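Side-chain contact in lipoprotein (Colwellia psychrerythraea, PDB 3O0Y), which is of unknown function but is a putative lipoprotein whose family belongs to a clan of metallopeptidases, which suggests a related fold: residues P149-M152 against Q153-P157. Numbering follows the deposited sequence.
Sequences PRVM and QNDQP
The side-chain amide of N154 folds back onto R150. Its ND2 donates to the carbonyl O of R150 at 2.9 Å, nearly straight at 159°, in the carbonyl plane and on a lone pair. The backbone N of N154 reaches the same O, also at 2.9 Å, so one residue grips this carbonyl twice. CG of N154 is anti to its own carbonyl carbon (chi1 -74°), which turns the amide back toward the preceding turn. There it lies over one face of the R150 guanidinium, offset toward the rim, with the planes 43° apart. The ends of R150 and N154 are the more solvent-exposed part. A water accepts from both N154 ND2 and R150 NH1, and the guanidinium also makes a cation-pi contact with W418. The two bonds to R150 O are part of the C-terminal end of helix 144-154. V151 O accepts from D155 N (i+4) at 2.8 Å and from Q156 N (i+5) at 3.1 Å. A second water donates to the backbone O atoms of M152 and Q156, each at 2.7 Å. D155 crosses V151 at about a right angle, with OD2 3.8 Å from V151 CG2; OD1 pairs with K413 in a salt bridge. The buried side is more closely packed. M152 and Q156 run side by side, and Q156 CB sits 3.5 Å from M152 O. M152 also packs on F220 of helix 219-228 and L48 of helix 47-53.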
loop_
_atom_site.group_PDB
_atom_site.type_symbol
_atom_site.label_atom_id
_atom_site.label_comp_id
_atom_site.label_asym_id
_atom_site.label_seq_id
_atom_site.Cartn_x
_atom_site.Cartn_y
_atom_site.Cartn_z
ATOM N N PRO A 149 -4.447 10.810 10.805
ATOM C CA PRO A 149 -5.217 11.972 10.235
ATOM C C PRO A 149 -5.863 11.666 8.908
ATOM O O PRO A 149 -7.007 12.052 8.649
ATOM C CB PRO A 149 -4.158 13.056 10.076
ATOM C CG PRO A 149 -3.196 12.761 11.117
ATOM C CD PRO A 149 -3.095 11.234 11.224
ATOM N N ARG A 150 -5.174 10.907 8.059
ATOM C CA ARG A 150 -5.782 10.523 6.773
ATOM C C ARG A 150 -7.083 9.697 6.919
ATOM O O ARG A 150 -8.073 9.930 6.198
ATOM C CB ARG A 150 -4.749 9.788 5.847
ATOM C CG ARG A 150 -5.330 9.336 4.474
ATOM C CD ARG A 150 -5.122 10.225 3.160
ATOM N NE ARG A 150 -5.594 9.517 1.912
ATOM C CZ ARG A 150 -5.981 10.059 0.737
ATOM N NH1 ARG A 150 -6.008 11.389 0.481
ATOM N NH2 ARG A 150 -6.366 9.214 -0.208
ATOM N N VAL A 151 -7.069 8.718 7.821
ATOM C CA VAL A 151 -8.251 7.875 8.050
ATOM C C VAL A 151 -9.398 8.739 8.586
ATOM O O VAL A 151 -10.559 8.592 8.175
ATOM C CB VAL A 151 -7.977 6.671 8.955
ATOM C CG1 VAL A 151 -9.306 5.969 9.403
ATOM C CG2 VAL A 151 -7.034 5.669 8.261
ATOM N N MET A 152 -9.052 9.570 9.561
ATOM C CA MET A 152 -10.056 10.402 10.200
ATOM C C MET A 152 -10.697 11.361 9.189
ATOM O O MET A 152 -11.893 11.618 9.260
ATOM C CB MET A 152 -9.450 11.168 11.378
ATOM C CG MET A 152 -9.137 10.312 12.626
ATOM S SD MET A 152 -8.512 11.212 14.101
ATOM C CE MET A 152 -10.032 12.266 14.342
ATOM N N GLN A 153 -9.937 11.842 8.198
ATOM C CA GLN A 153 -10.448 12.838 7.292
ATOM C C GLN A 153 -11.138 12.194 6.101
ATOM O O GLN A 153 -12.002 12.812 5.473
ATOM C CB GLN A 153 -9.332 13.781 6.842
ATOM C CG GLN A 153 -8.789 14.659 7.946
ATOM C CD GLN A 153 -7.528 15.396 7.572
ATOM O OE1 GLN A 153 -7.193 15.539 6.397
ATOM N NE2 GLN A 153 -6.759 15.773 8.589
ATOM N N ASN A 154 -10.800 10.956 5.794
ATOM C CA ASN A 154 -11.362 10.303 4.615
ATOM C C ASN A 154 -12.370 9.230 4.876
ATOM O O ASN A 154 -13.292 9.048 4.097
ATOM C CB ASN A 154 -10.189 9.742 3.774
ATOM C CG ASN A 154 -9.474 10.859 3.069
ATOM O OD1 ASN A 154 -9.966 11.358 2.038
ATOM N ND2 ASN A 154 -8.424 11.369 3.682
ATOM N N ASP A 155 -12.091 8.378 5.841
ATOM C CA ASP A 155 -12.845 7.165 6.015
ATOM C C ASP A 155 -13.831 7.219 7.167
ATOM O O ASP A 155 -14.786 6.467 7.193
ATOM C CB ASP A 155 -11.866 6.015 6.287
ATOM C CG ASP A 155 -10.857 5.832 5.154
ATOM O OD1 ASP A 155 -11.286 5.650 4.004
ATOM O OD2 ASP A 155 -9.643 5.809 5.458
ATOM N N GLN A 156 -13.595 8.073 8.147
ATOM C CA GLN A 156 -14.463 8.127 9.302
ATOM C C GLN A 156 -15.760 8.855 8.972
ATOM O O GLN A 156 -15.734 9.992 8.525
ATOM C CB GLN A 156 -13.728 8.843 10.433
ATOM C CG GLN A 156 -14.499 8.824 11.731
ATOM C CD GLN A 156 -13.740 9.230 12.969
ATOM O OE1 GLN A 156 -14.363 9.669 13.969
ATOM N NE2 GLN A 156 -12.476 9.006 12.982
ATOM N N PRO A 157 -16.908 8.203 9.177
ATOM C CA PRO A 157 -18.159 8.889 8.784
ATOM C C PRO A 157 -18.474 10.053 9.683
ATOM O O PRO A 157 -18.230 9.967 10.858
ATOM C CB PRO A 157 -19.225 7.818 8.990
ATOM C CG PRO A 157 -18.641 6.858 9.929
ATOM C CD PRO A 157 -17.154 6.861 9.741
HETATM O O HOH W 1 -6.542 13.432 2.871
HETATM O O HOH W 2 -14.113 12.027 7.843
#